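Local coordinates for sulfonate ABC transporter, periplasmic sulfonate-binding protein SsuA (Methylobacillus flagellatus, PDB 3UIF) that probably binds sulfonates or related sulfate esters in the periplasm and hands them to an ABC transporter for uptake, at residues Ser28-Gly33 / Val46-Ala51; Ala224-Val229 / His308-Ala313; Tyr241-Ser246 / Tyr250-Asn255. One frame throughout, in Å; residues are numbered along the deposited sequence.

Interaction 1. Residues Ser28-Gly33 / Val46-Ala51; sequences SLVVNG and VEWVPA
Val31, on helix 26-32, sets one methyl squarely on the indole of Trp48, which projects from strand 44-51. The touching branch is CG2, lying 3.5 Å from the centroid of the six-membered ring and only 3° off its normal, a CH-pi contact over the face. Its distances to the atoms of this ring are nearly equal, so it sits centrally. In Val31, CG1 is anti to the backbone N (chi1 166°), which leaves CG2 anti to the carbonyl carbon and turned to the ring. The backbone helps as well: CA of Val31 comes within 3.6 Å of Trp48 CZ2. The indole is itself a filling in a sandwich, because Val46 CG2, two residues earlier on the same strand, lies 3.6 Å above the plane on the opposite face. Val30 adds a lesser contact at the far corner of the benzo ring, where its CG1 is 4.0 Å from Trp48 CH2. The indole is thus held between two methyl groups, with Val30 O lying obliquely to it; the two backbones stay well apart, Val31 CA to Trp48 CA being 8.1 Å. The contact packs a helix against the parallel-paired strands 6-17 and 44-51, as in an alpha/beta layer: Ile10 of strand 6-17 touches Trp48, Phe35 of helix 35-41 packs on both Trp48 and Val30, and helix 215-233 brings Tyr225 against Val30.

Interaction 2. Residues Ala224-Val229 / His308-Ala313; sequences AYLKSV and HFVATA
Leu226 reaches Val310 and Ala313 through an outstretched side chain: CG stands opposite the carbonyl carbon (chi1 -65°) and CD1 continues the chain in extended form (chi2 178°), so the methyl farthest along is the one that meets the other helix. Val310 holds CG1 anti to the backbone N (chi1 160°), which puts CG2 opposite the carbonyl carbon, facing Leu226. The contact joins helix 215-233 to helix 308-316 near the end of the modelled chain, in what is probably a type II periplasmic binding protein fold. Leu226 CD1 carries the whole contact across these two segments. It rests on CB of Ala313 at 3.5 Å and lies 4.2 Å from CG2 of Val310; the CA of Val310 is also 4.2 Å from it, so the methyl reaches down to the helix backbone. The small side chain of Ala313 is consistent with the close approach of the helices here, Leu226 CA and Ala313 CA being 7.4 Å apart. Everything that touches is aliphatic and buried, and the contact between these segments is apolar packing. Other residues extend the interface: Ala313 also meets Thr223, Phe309 packs on Thr218 and Val222, and Gln219 NE2 gives a hydrogen bond to Phe309 O, adding a polar tie between the same two helices. Pro272 packs on Leu226, and Pro94 on Val310. At the start of helix 308-316, the carbonyl of His308 is gripped twice by Thr312: its N lies 3.1 Å from His308 O, and its OG1 donates to that oxygen over the same distance from the opposite face of the carbonyl plane.

Interaction 3. Residues Tyr241-Ser246 / Tyr250-Asn255; sequences YIREYS and YPESVN. With SO4 (sulfate ion), chain C.
Ile242 and Glu252 make the apolar part of this helix-to-helix contact: CG2 of Ile242 lies 4.1 Å from CB of Glu252. Carbon-to-oxygen van der Waals contacts join it: Ile242 CD1 approaches the backbone O of Asn255, and CB of Ser246 packs on Asn255 OD1 at 3.4 Å. The charged part lies at the exposed edge of the contact. NH1 of Arg243 comes 3.4 Å from Glu252 OE2 in a doubtful salt bridge, since Arg243 is modelled in two conformers; the oxygen lies well out of the guanidinium plane, which stands 75° from that of the carboxylate, so charges pair without a directed N-H. Arg243 NE pairs with Glu239. Replacing Glu252 by an alanine is likely to leave the Arg243 guanidinium without this charge and open a gap beside Arg243 CG. Among the hydrogen bonds, Asn255 ND2 gives one to Pro251 O and another to Asn247 O. A sulfate, probably from the crystallisation liquor, accepts from Glu252 N (2.9 Å to O2) and Ser253 N (3.1 Å to O3). With Pro251 at the N-cap, this is the familiar anion site at a helix N-terminus, where the first backbone N-H groups hold the oxygens.

How the interactions relate
Helix 26-32 ties the set together. Its residues in interaction 1 touch Tyr225 and Ser228 of interaction 2 by packing, and meet interaction 3 through a probable hydrogen bond from Ser28 OG to Tyr245 O, 2.8 Å long, with Asn32 packing on the Tyr245 ring. Interactions 2 and 3 stay separate, about 8 Å apart at their nearest atoms, although helices 215-233 and 238-245 follow each other in the chain. Chemistry changes with place: interaction 2 is fully buried and aliphatic, interaction 1 is partly buried and joins helix to sheet through an aromatic face, and interaction 3 combines a buried inner side with an exposed charged side and a bound anion.

Interaction 1. Residues Ser28-Gly33 / Val46-Ala51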
ATOM      1  N   SER A  28       6.499  10.119  -2.238  1.00 43.57           N
ATOM      2  CA  SER A  28       6.862  11.465  -1.778  1.00 44.60           C
ATOM      3  C   SER A  28       8.369  11.550  -1.474  1.00 44.36           C
ATOM      4  O   SER A  28       9.063  12.494  -1.890  1.00 45.15           O
ATOM      5  CB  SER A  28       6.026  11.867  -0.563  1.00 44.71           C
ATOM      6  OG  SER A  28       5.946  10.768   0.338  1.00 45.08           O
ATOM      7  N   LEU A  29       8.851  10.522  -0.784  1.00 43.91           N
ATOM      8  CA  LEU A  29      10.251  10.350  -0.413  1.00 43.57           C
ATOM      9  C   LEU A  29      11.153  10.252  -1.636  1.00 43.94           C
ATOM     10  O   LEU A  29      12.282  10.756  -1.659  1.00 44.78           O
ATOM     11  CB  LEU A  29      10.350   9.072   0.427  1.00 42.84           C
ATOM     12  CG  LEU A  29      11.663   8.317   0.571  1.00 42.61           C
ATOM     13  CD1 LEU A  29      12.606   9.064   1.505  1.00 43.89           C
ATOM     14  CD2 LEU A  29      11.364   6.920   1.091  1.00 38.69           C
ATOM     15  N   VAL A  30      10.638   9.609  -2.669  1.00 43.48           N
ATOM     16  CA  VAL A  30      11.437   9.335  -3.850  1.00 43.51           C
ATOM     17  C   VAL A  30      11.409  10.521  -4.842  1.00 44.27           C
ATOM     18  O   VAL A  30      12.422  10.841  -5.485  1.00 44.79           O
ATOM     19  CB  VAL A  30      11.026   7.966  -4.440  1.00 42.29           C
ATOM     20  CG1 VAL A  30       9.727   8.049  -5.209  1.00 42.26           C
ATOM     21  CG2 VAL A  30      12.109   7.420  -5.318  1.00 41.87           C
ATOM     22  N   VAL A  31      10.255  11.188  -4.921  1.00 44.94           N
ATOM     23  CA  VAL A  31      10.074  12.422  -5.701  1.00 45.51           C
ATOM     24  C   VAL A  31      10.836  13.583  -5.070  1.00 47.06           C
ATOM     25  O   VAL A  31      11.423  14.406  -5.783  1.00 48.64           O
ATOM     26  CB  VAL A  31       8.572  12.794  -5.798  1.00 46.24           C
ATOM     27  CG1 VAL A  31       8.369  14.215  -6.303  1.00 47.45           C
ATOM     28  CG2 VAL A  31       7.833  11.797  -6.683  1.00 44.75           C
ATOM     29  N   ASN A  32      10.819  13.638  -3.733  1.00 47.35           N
ATOM     30  CA  ASN A  32      11.446  14.735  -2.973  1.00 48.72           C
ATOM     31  C   ASN A  32      12.846  14.469  -2.420  1.00 49.95           C
ATOM     32  O   ASN A  32      13.451  15.368  -1.834  1.00 50.35           O
ATOM     33  CB  ASN A  32      10.541  15.198  -1.828  1.00 48.40           C
ATOM     34  CG  ASN A  32       9.247  15.784  -2.327  1.00 49.51           C
ATOM     35  OD1 ASN A  32       9.261  16.713  -3.145  1.00 50.58           O
ATOM     36  ND2 ASN A  32       8.120  15.228  -1.872  1.00 47.34           N
ATOM     37  N   GLY A  33      13.355  13.250  -2.602  1.00 48.02           N
ATOM     38  CA  GLY A  33      14.687  12.885  -2.119  1.00 48.22           C
ATOM     39  C   GLY A  33      15.779  13.032  -3.157  1.00 48.50           C
ATOM     40  O   GLY A  33      15.648  13.815  -4.100  1.00 50.15           O
ATOM     41  N   VAL A  46      14.304  10.870 -14.923  1.00 50.17           N
ATOM     42  CA  VAL A  46      12.993  10.462 -14.469  1.00 48.98           C
ATOM     43  C   VAL A  46      11.999  11.561 -14.790  1.00 49.92           C
ATOM     44  O   VAL A  46      12.295  12.743 -14.630  1.00 51.09           O
ATOM     45  CB  VAL A  46      12.972  10.082 -12.969  1.00 47.67           C
ATOM     46  CG1 VAL A  46      13.887  11.001 -12.170  1.00 48.41           C
ATOM     47  CG2 VAL A  46      11.547  10.095 -12.402  1.00 46.59           C
ATOM     48  N   GLU A  47      10.840  11.151 -15.291  1.00 49.45           N
ATOM     49  CA  GLU A  47       9.729  12.048 -15.511  1.00 50.42           C
ATOM     50  C   GLU A  47       8.505  11.559 -14.758  1.00 48.97           C
ATOM     51  O   GLU A  47       8.094  10.409 -14.892  1.00 48.14           O
ATOM     52  CB  GLU A  47       9.417  12.142 -16.991  1.00 51.99           C
ATOM     53  CG  GLU A  47      10.182  13.229 -17.706  1.00 54.62           C
ATOM     54  CD  GLU A  47       9.698  13.397 -19.128  1.00 56.37           C
ATOM     55  OE1 GLU A  47       8.497  13.105 -19.365  1.00 55.58           O
ATOM     56  OE2 GLU A  47      10.513  13.818 -19.995  1.00 59.34           O
ATOM     57  N   TRP A  48       7.915  12.433 -13.965  1.00 49.06           N
ATOM     58  CA  TRP A  48       6.824  12.011 -13.117  1.00 48.11           C
ATOM     59  C   TRP A  48       5.525  12.130 -13.834  1.00 48.88           C
ATOM     60  O   TRP A  48       5.305  13.080 -14.570  1.00 50.45           O
ATOM     61  CB  TRP A  48       6.807  12.809 -11.838  1.00 48.07           C
ATOM     62  CG  TRP A  48       8.083  12.682 -11.054  1.00 47.55           C
ATOM     63  CD1 TRP A  48       9.054  13.658 -10.856  1.00 48.61           C
ATOM     64  CD2 TRP A  48       8.580  11.493 -10.336  1.00 46.00           C
ATOM     65  NE1 TRP A  48      10.078  13.181 -10.081  1.00 47.89           N
ATOM     66  CE2 TRP A  48       9.862  11.892  -9.732  1.00 46.36           C
ATOM     67  CE3 TRP A  48       8.105  10.191 -10.131  1.00 44.63           C
ATOM     68  CZ2 TRP A  48      10.617  11.015  -8.956  1.00 45.33           C
ATOM     69  CZ3 TRP A  48       8.875   9.315  -9.349  1.00 43.64           C
ATOM     70  CH2 TRP A  48      10.102   9.720  -8.774  1.00 44.00           C
ATOM     71  N   VAL A  49       4.674  11.126 -13.657  1.00 47.83           N
ATOM     72  CA  VAL A  49       3.310  11.169 -14.153  1.00 48.59           C
ATOM     73  C   VAL A  49       2.396  11.068 -12.925  1.00 48.16           C
ATOM     74  O   VAL A  49       1.961   9.989 -12.549  1.00 47.01           O
ATOM     75  CB  VAL A  49       3.028  10.056 -15.197  1.00 48.97           C
ATOM     76  CG1 VAL A  49       1.634  10.209 -15.787  1.00 50.14           C
ATOM     77  CG2 VAL A  49       4.075  10.075 -16.312  1.00 49.46           C
ATOM     78  N   PRO A  50       2.129  12.207 -12.278  1.00 49.49           N
ATOM     79  CA  PRO A  50       1.215  12.221 -11.148  1.00 48.34           C
ATOM     80  C   PRO A  50      -0.214  11.857 -11.581  1.00 48.99           C
ATOM     81  O   PRO A  50      -0.684  12.279 -12.639  1.00 51.21           O
ATOM     82  CB  PRO A  50       1.272  13.680 -10.688  1.00 51.05           C
ATOM     83  CG  PRO A  50       1.576  14.440 -11.936  1.00 51.65           C
ATOM     84  CD  PRO A  50       2.555  13.568 -12.658  1.00 49.95           C
ATOM     85  N   ALA A  51      -0.892  11.064 -10.771  1.00 49.26           N
ATOM     86  CA  ALA A  51      -2.247  10.657 -11.077  1.00 49.36           C
ATOM     87  C   ALA A  51      -3.132  10.886  -9.869  1.00 50.60           C
ATOM     88  O   ALA A  51      -2.832  10.401  -8.783  1.00 48.44           O
ATOM     89  CB  ALA A  51      -2.276   9.193 -11.480  1.00 47.84           C
TER

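Interaction 2. Residues Ala224-Val229 / His308-Ala313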
ATOM      1  N   ALA A 224      18.649   2.805  -6.838  1.00 42.13           N
ATOM      2  CA  ALA A 224      18.427   4.187  -6.399  1.00 42.14           C
ATOM      3  C   ALA A 224      17.261   4.291  -5.413  1.00 41.16           C
ATOM      4  O   ALA A 224      17.367   4.968  -4.400  1.00 41.65           O
ATOM      5  CB  ALA A 224      18.224   5.117  -7.586  1.00 42.71           C
ATOM      6  N   TYR A 225      16.168   3.603  -5.715  1.00 40.25           N
ATOM      7  CA  TYR A 225      15.027   3.514  -4.831  1.00 40.19           C
ATOM      8  C   TYR A 225      15.382   3.036  -3.428  1.00 39.28           C
ATOM      9  O   TYR A 225      15.058   3.694  -2.441  1.00 39.02           O
ATOM     10  CB  TYR A 225      13.996   2.561  -5.414  1.00 38.75           C
ATOM     11  CG  TYR A 225      12.753   2.426  -4.561  1.00 37.92           C
ATOM     12  CD1 TYR A 225      11.778   3.415  -4.567  1.00 37.72           C
ATOM     13  CD2 TYR A 225      12.547   1.292  -3.771  1.00 37.55           C
ATOM     14  CE1 TYR A 225      10.632   3.290  -3.806  1.00 37.31           C
ATOM     15  CE2 TYR A 225      11.411   1.147  -3.001  1.00 36.84           C
ATOM     16  CZ  TYR A 225      10.453   2.152  -3.016  1.00 36.72           C
ATOM     17  OH  TYR A 225       9.304   2.026  -2.254  1.00 36.37           O
ATOM     18  N   LEU A 226      16.018   1.876  -3.344  1.00 39.37           N
ATOM     19  CA  LEU A 226      16.423   1.324  -2.055  1.00 39.39           C
ATOM     20  C   LEU A 226      17.360   2.243  -1.254  1.00 40.26           C
ATOM     21  O   LEU A 226      17.306   2.270  -0.019  1.00 39.97           O
ATOM     22  CB  LEU A 226      17.020  -0.076  -2.225  1.00 39.16           C
ATOM     23  CG  LEU A 226      16.014  -1.108  -2.729  1.00 39.26           C
ATOM     24  CD1 LEU A 226      16.676  -2.462  -2.934  1.00 39.89           C
ATOM     25  CD2 LEU A 226      14.819  -1.235  -1.787  1.00 37.87           C
ATOM     26  N   LYS A 227      18.205   3.001  -1.952  1.00 41.21           N
ATOM     27  CA  LYS A 227      19.044   3.987  -1.266  1.00 41.92           C
ATOM     28  C   LYS A 227      18.192   4.952  -0.460  1.00 41.75           C
ATOM     29  O   LYS A 227      18.471   5.181   0.719  1.00 42.22           O
ATOM     30  CB  LYS A 227      19.930   4.738  -2.237  1.00 43.41           C
ATOM     31  CG  LYS A 227      21.254   4.053  -2.483  1.00 44.54           C
ATOM     32  CD  LYS A 227      21.911   4.576  -3.746  1.00 46.23           C
ATOM     33  CE  LYS A 227      23.349   4.954  -3.451  1.00 49.45           C
ATOM     34  NZ  LYS A 227      24.111   5.165  -4.713  1.00 52.55           N
ATOM     35  N   SER A 228      17.136   5.478  -1.083  1.00 41.21           N
ATOM     36  CA  SER A 228      16.200   6.358  -0.394  1.00 40.72           C
ATOM     37  C   SER A 228      15.507   5.637   0.770  1.00 40.03           C
ATOM     38  O   SER A 228      15.400   6.178   1.875  1.00 40.38           O
ATOM     39  CB  SER A 228      15.150   6.897  -1.364  1.00 40.40           C
ATOM     40  OG  SER A 228      15.732   7.681  -2.382  1.00 41.37           O
ATOM     41  N   VAL A 229      15.049   4.416   0.507  1.00 39.18           N
ATOM     42  CA  VAL A 229      14.341   3.613   1.487  1.00 38.40           C
ATOM     43  C   VAL A 229      15.217   3.278   2.702  1.00 39.22           C
ATOM     44  O   VAL A 229      14.768   3.365   3.830  1.00 39.29           O
ATOM     45  CB  VAL A 229      13.745   2.352   0.833  1.00 37.64           C
ATOM     46  CG1 VAL A 229      13.142   1.421   1.872  1.00 37.25           C
ATOM     47  CG2 VAL A 229      12.681   2.747  -0.174  1.00 37.54           C
ATOM     48  N   HIS A 308      14.697 -10.252  -8.563  1.00 43.95           N
ATOM     49  CA  HIS A 308      16.090 -10.159  -9.032  1.00 45.24           C
ATOM     50  C   HIS A 308      16.774  -8.832  -8.769  1.00 44.31           C
ATOM     51  O   HIS A 308      17.972  -8.802  -8.480  1.00 45.09           O
ATOM     52  CB  HIS A 308      16.214 -10.568 -10.514  1.00 46.62           C
ATOM     53  CG  HIS A 308      17.552 -10.217 -11.142  1.00 47.15           C
ATOM     54  ND1 HIS A 308      18.705 -10.851 -10.812  1.00 48.63           N
ATOM     55  CD2 HIS A 308      17.896  -9.246 -12.101  1.00 48.54           C
ATOM     56  CE1 HIS A 308      19.733 -10.323 -11.532  1.00 49.26           C
ATOM     57  NE2 HIS A 308      19.235  -9.340 -12.318  1.00 48.67           N
ATOM     58  N   PHE A 309      16.026  -7.735  -8.854  1.00 42.88           N
ATOM     59  CA  PHE A 309      16.592  -6.387  -8.717  1.00 42.57           C
ATOM     60  C   PHE A 309      16.901  -5.943  -7.280  1.00 41.88           C
ATOM     61  O   PHE A 309      17.886  -5.226  -7.051  1.00 42.01           O
ATOM     62  CB  PHE A 309      15.707  -5.365  -9.435  1.00 41.71           C
ATOM     63  CG  PHE A 309      15.535  -5.666 -10.883  1.00 42.37           C
ATOM     64  CD1 PHE A 309      16.560  -5.396 -11.788  1.00 43.25           C
ATOM     65  CD2 PHE A 309      14.375  -6.279 -11.343  1.00 42.47           C
ATOM     66  CE1 PHE A 309      16.420  -5.708 -13.138  1.00 44.20           C
ATOM     67  CE2 PHE A 309      14.223  -6.588 -12.694  1.00 43.29           C
ATOM     68  CZ  PHE A 309      15.253  -6.304 -13.593  1.00 44.20           C
ATOM     69  N   VAL A 310      16.059  -6.356  -6.335  1.00 41.24           N
ATOM     70  CA  VAL A 310      16.268  -6.083  -4.923  1.00 40.78           C
ATOM     71  C   VAL A 310      17.456  -6.916  -4.392  1.00 42.11           C
ATOM     72  O   VAL A 310      18.327  -6.404  -3.660  1.00 42.31           O
ATOM     73  CB  VAL A 310      14.973  -6.350  -4.133  1.00 40.19           C
ATOM     74  CG1 VAL A 310      15.243  -6.545  -2.641  1.00 40.14           C
ATOM     75  CG2 VAL A 310      13.958  -5.241  -4.402  1.00 38.89           C
ATOM     76  N   ALA A 311      17.490  -8.190  -4.792  1.00 42.93           N
ATOM     77  CA  ALA A 311      18.623  -9.079  -4.534  1.00 44.23           C
ATOM     78  C   ALA A 311      19.945  -8.454  -5.015  1.00 45.11           C
ATOM     79  O   ALA A 311      20.905  -8.369  -4.232  1.00 45.95           O
ATOM     80  CB  ALA A 311      18.393 -10.439  -5.177  1.00 45.36           C
ATOM     81  N   THR A 312      19.997  -8.011  -6.279  1.00 45.01           N
ATOM     82  CA  THR A 312      21.212  -7.366  -6.800  1.00 45.94           C
ATOM     83  C   THR A 312      21.532  -6.094  -5.992  1.00 45.43           C
ATOM     84  O   THR A 312      22.676  -5.891  -5.560  1.00 46.46           O
ATOM     85  CB  THR A 312      21.130  -7.071  -8.322  1.00 46.19           C
ATOM     86  OG1 THR A 312      20.964  -8.297  -9.039  1.00 47.35           O
ATOM     87  CG2 THR A 312      22.393  -6.383  -8.833  1.00 47.13           C
ATOM     88  N   ALA A 313      20.506  -5.277  -5.759  1.00 44.06           N
ATOM     89  CA  ALA A 313      20.656  -4.003  -5.047  1.00 43.76           C
ATOM     90  C   ALA A 313      21.160  -4.134  -3.608  1.00 44.10           C
ATOM     91  O   ALA A 313      22.039  -3.374  -3.211  1.00 44.65           O
ATOM     92  CB  ALA A 313      19.365  -3.200  -5.097  1.00 42.24           C
TER

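Interaction 3. Residues Tyr241-Ser246 / Tyr250-Asn255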
ATOM      1  N   TYR A 241      10.241  11.764   8.119  1.00 44.38           N
ATOM      2  CA  TYR A 241       9.190  11.183   7.296  1.00 43.06           C
ATOM      3  C   TYR A 241       7.798  11.677   7.720  1.00 43.30           C
ATOM      4  O   TYR A 241       7.047  12.184   6.890  1.00 43.68           O
ATOM      5  CB  TYR A 241       9.237   9.651   7.272  1.00 41.58           C
ATOM      6  CG  TYR A 241       7.992   9.063   6.643  1.00 40.59           C
ATOM      7  CD1 TYR A 241       7.822   9.052   5.247  1.00 40.22           C
ATOM      8  CD2 TYR A 241       6.952   8.575   7.446  1.00 39.95           C
ATOM      9  CE1 TYR A 241       6.659   8.547   4.674  1.00 38.98           C
ATOM     10  CE2 TYR A 241       5.791   8.078   6.889  1.00 39.26           C
ATOM     11  CZ  TYR A 241       5.648   8.061   5.508  1.00 38.81           C
ATOM     12  OH  TYR A 241       4.492   7.553   4.981  1.00 38.21           O
ATOM     13  N   ILE A 242       7.475  11.553   9.004  1.00 43.44           N
ATOM     14  CA  ILE A 242       6.175  11.973   9.525  1.00 44.30           C
ATOM     15  C   ILE A 242       5.838  13.437   9.184  1.00 45.40           C
ATOM     16  O   ILE A 242       4.710  13.760   8.784  1.00 45.31           O
ATOM     17  CB  ILE A 242       6.068  11.763  11.069  1.00 44.63           C
ATOM     18  CG1 ILE A 242       6.226  10.284  11.469  1.00 43.20           C
ATOM     19  CG2 ILE A 242       4.762  12.333  11.616  1.00 45.21           C
ATOM     20  CD1 ILE A 242       5.319   9.314  10.744  1.00 42.12           C
ATOM     21  N   ARG A 243       6.829  14.306   9.340  1.00 46.61           N
ATOM     22  CA  ARG A 243       6.607  15.725   9.130  0.50 48.45           C
ATOM     23  C   ARG A 243       6.678  16.124   7.652  1.00 48.83           C
ATOM     24  O   ARG A 243       5.947  17.017   7.230  1.00 49.75           O
ATOM     25  CB  ARG A 243       7.561  16.556   9.996  0.50 50.41           C
ATOM     26  CG  ARG A 243       7.371  16.321  11.487  0.50 50.81           C
ATOM     27  CD  ARG A 243       8.363  17.120  12.315  0.50 53.54           C
ATOM     28  NE  ARG A 243       8.322  16.767  13.731  0.50 53.90           N
ATOM     29  CZ  ARG A 243       7.638  17.441  14.647  0.50 55.48           C
ATOM     30  NH1 ARG A 243       6.930  18.508  14.299  0.50 56.36           N
ATOM     31  NH2 ARG A 243       7.665  17.049  15.914  0.50 56.29           N
ATOM     32  N   GLU A 244       7.518  15.456   6.860  1.00 47.36           N
ATOM     33  CA  GLU A 244       7.683  15.885   5.467  1.00 48.05           C
ATOM     34  C   GLU A 244       6.964  15.043   4.435  1.00 45.91           C
ATOM     35  O   GLU A 244       6.419  15.594   3.487  1.00 46.54           O
ATOM     36  CB  GLU A 244       9.154  15.975   5.043  1.00 48.35           C
ATOM     37  CG  GLU A 244      10.110  16.530   6.073  1.00 49.74           C
ATOM     38  CD  GLU A 244       9.938  18.004   6.293  1.00 56.21           C
ATOM     39  OE1 GLU A 244       9.720  18.397   7.466  1.00 59.06           O
ATOM     40  OE2 GLU A 244      10.029  18.763   5.293  1.00 58.99           O
ATOM     41  N   TYR A 245       6.982  13.722   4.599  1.00 44.66           N
ATOM     42  CA  TYR A 245       6.588  12.823   3.507  1.00 43.40           C
ATOM     43  C   TYR A 245       5.355  11.976   3.754  1.00 43.02           C
ATOM     44  O   TYR A 245       5.015  11.149   2.906  1.00 41.44           O
ATOM     45  CB  TYR A 245       7.750  11.906   3.097  1.00 42.71           C
ATOM     46  CG  TYR A 245       9.028  12.656   2.922  1.00 43.95           C
ATOM     47  CD1 TYR A 245      10.055  12.543   3.861  1.00 44.47           C
ATOM     48  CD2 TYR A 245       9.198  13.529   1.841  1.00 44.81           C
ATOM     49  CE1 TYR A 245      11.229  13.267   3.712  1.00 45.78           C
ATOM     50  CE2 TYR A 245      10.366  14.248   1.678  1.00 46.42           C
ATOM     51  CZ  TYR A 245      11.374  14.109   2.609  1.00 46.55           C
ATOM     52  OH  TYR A 245      12.521  14.823   2.453  1.00 48.09           O
ATOM     53  N   SER A 246       4.683  12.169   4.883  1.00 42.82           N
ATOM     54  CA  SER A 246       3.520  11.335   5.149  1.00 41.92           C
ATOM     55  C   SER A 246       2.249  11.882   4.496  1.00 42.94           C
ATOM     56  O   SER A 246       2.315  12.740   3.608  1.00 43.54           O
ATOM     57  CB  SER A 246       3.340  11.055   6.646  1.00 41.95           C
ATOM     58  OG  SER A 246       3.270  12.246   7.389  1.00 42.96           O
ATOM     59  N   TYR A 250      -4.100  14.342   6.726  1.00 46.89           N
ATOM     60  CA  TYR A 250      -4.291  14.006   8.121  1.00 46.65           C
ATOM     61  C   TYR A 250      -3.217  14.616   8.992  1.00 46.88           C
ATOM     62  O   TYR A 250      -2.076  14.751   8.545  1.00 46.92           O
ATOM     63  CB  TYR A 250      -4.285  12.491   8.278  1.00 44.89           C
ATOM     64  CG  TYR A 250      -5.395  11.852   7.506  1.00 44.59           C
ATOM     65  CD1 TYR A 250      -6.708  11.985   7.930  1.00 45.31           C
ATOM     66  CD2 TYR A 250      -5.143  11.143   6.323  1.00 43.60           C
ATOM     67  CE1 TYR A 250      -7.748  11.432   7.206  1.00 45.31           C
ATOM     68  CE2 TYR A 250      -6.185  10.581   5.596  1.00 43.43           C
ATOM     69  CZ  TYR A 250      -7.481  10.729   6.054  1.00 44.40           C
ATOM     70  OH  TYR A 250      -8.539  10.180   5.376  1.00 44.62           O
ATOM     71  N   PRO A 251      -3.570  14.972  10.245  1.00 47.95           N
ATOM     72  CA  PRO A 251      -2.591  15.514  11.187  1.00 48.91           C
ATOM     73  C   PRO A 251      -1.400  14.591  11.382  1.00 47.47           C
ATOM     74  O   PRO A 251      -1.509  13.361  11.240  1.00 46.04           O
ATOM     75  CB  PRO A 251      -3.382  15.620  12.499  1.00 50.10           C
ATOM     76  CG  PRO A 251      -4.801  15.750  12.080  1.00 49.65           C
ATOM     77  CD  PRO A 251      -4.923  14.910  10.838  1.00 48.62           C
ATOM     78  N   GLU A 252      -0.264  15.191  11.703  1.00 48.47           N
ATOM     79  CA  GLU A 252       0.950  14.428  12.023  1.00 47.72           C
ATOM     80  C   GLU A 252       0.726  13.322  13.082  1.00 46.67           C
ATOM     81  O   GLU A 252       1.223  12.223  12.923  1.00 45.10           O
ATOM     82  CB  GLU A 252       2.085  15.383  12.421  1.00 49.17           C
ATOM     83  CG  GLU A 252       2.668  16.122  11.214  1.00 51.45           C
ATOM     84  CD  GLU A 252       3.588  17.273  11.578  1.00 55.38           C
ATOM     85  OE1 GLU A 252       3.774  18.148  10.706  1.00 57.93           O
ATOM     86  OE2 GLU A 252       4.129  17.315  12.716  1.00 57.54           O
ATOM     87  N   SER A 253      -0.047  13.609  14.129  1.00 47.78           N
ATOM     88  CA  SER A 253      -0.315  12.627  15.181  1.00 46.99           C
ATOM     89  C   SER A 253      -1.075  11.407  14.649  1.00 45.48           C
ATOM     90  O   SER A 253      -0.815  10.279  15.095  1.00 44.38           O
ATOM     91  CB  SER A 253      -1.059  13.263  16.361  1.00 48.57           C
ATOM     92  OG  SER A 253      -2.309  13.750  15.950  1.00 48.73           O
ATOM     93  N   VAL A 254      -1.987  11.626  13.695  1.00 45.30           N
ATOM     94  CA  VAL A 254      -2.710  10.531  13.064  1.00 43.48           C
ATOM     95  C   VAL A 254      -1.729   9.659  12.287  1.00 42.47           C
ATOM     96  O   VAL A 254      -1.744   8.432  12.439  1.00 41.74           O
ATOM     97  CB  VAL A 254      -3.846  11.021  12.132  1.00 44.36           C
ATOM     98  CG1 VAL A 254      -4.480   9.855  11.386  1.00 42.84           C
ATOM     99  CG2 VAL A 254      -4.899  11.791  12.913  1.00 46.07           C
ATOM    100  N   ASN A 255      -0.873  10.294  11.479  1.00 42.65           N
ATOM    101  CA  ASN A 255       0.178   9.597  10.709  1.00 41.72           C
ATOM    102  C   ASN A 255       1.129   8.840  11.613  1.00 41.28           C
ATOM    103  O   ASN A 255       1.609   7.770  11.269  1.00 40.37           O
ATOM    104  CB  ASN A 255       0.992  10.598   9.864  1.00 41.94           C
ATOM    105  CG  ASN A 255       0.259  11.054   8.618  1.00 42.35           C
ATOM    106  OD1 ASN A 255       0.193  10.315   7.640  1.00 41.60           O
ATOM    107  ND2 ASN A 255      -0.312  12.261   8.650  1.00 41.51           N
TER
HETATM  108  S   SO4 C 502      -0.836  17.807  14.451  1.00 61.65           S
HETATM  109  O1  SO4 C 502      -0.070  18.887  15.097  1.00 64.18           O
HETATM  110  O2  SO4 C 502      -0.601  17.805  12.986  1.00 59.38           O
HETATM  111  O3  SO4 C 502      -0.361  16.540  15.051  1.00 60.52           O
HETATM  112  O4  SO4 C 502      -2.280  17.990  14.710  1.00 54.25           O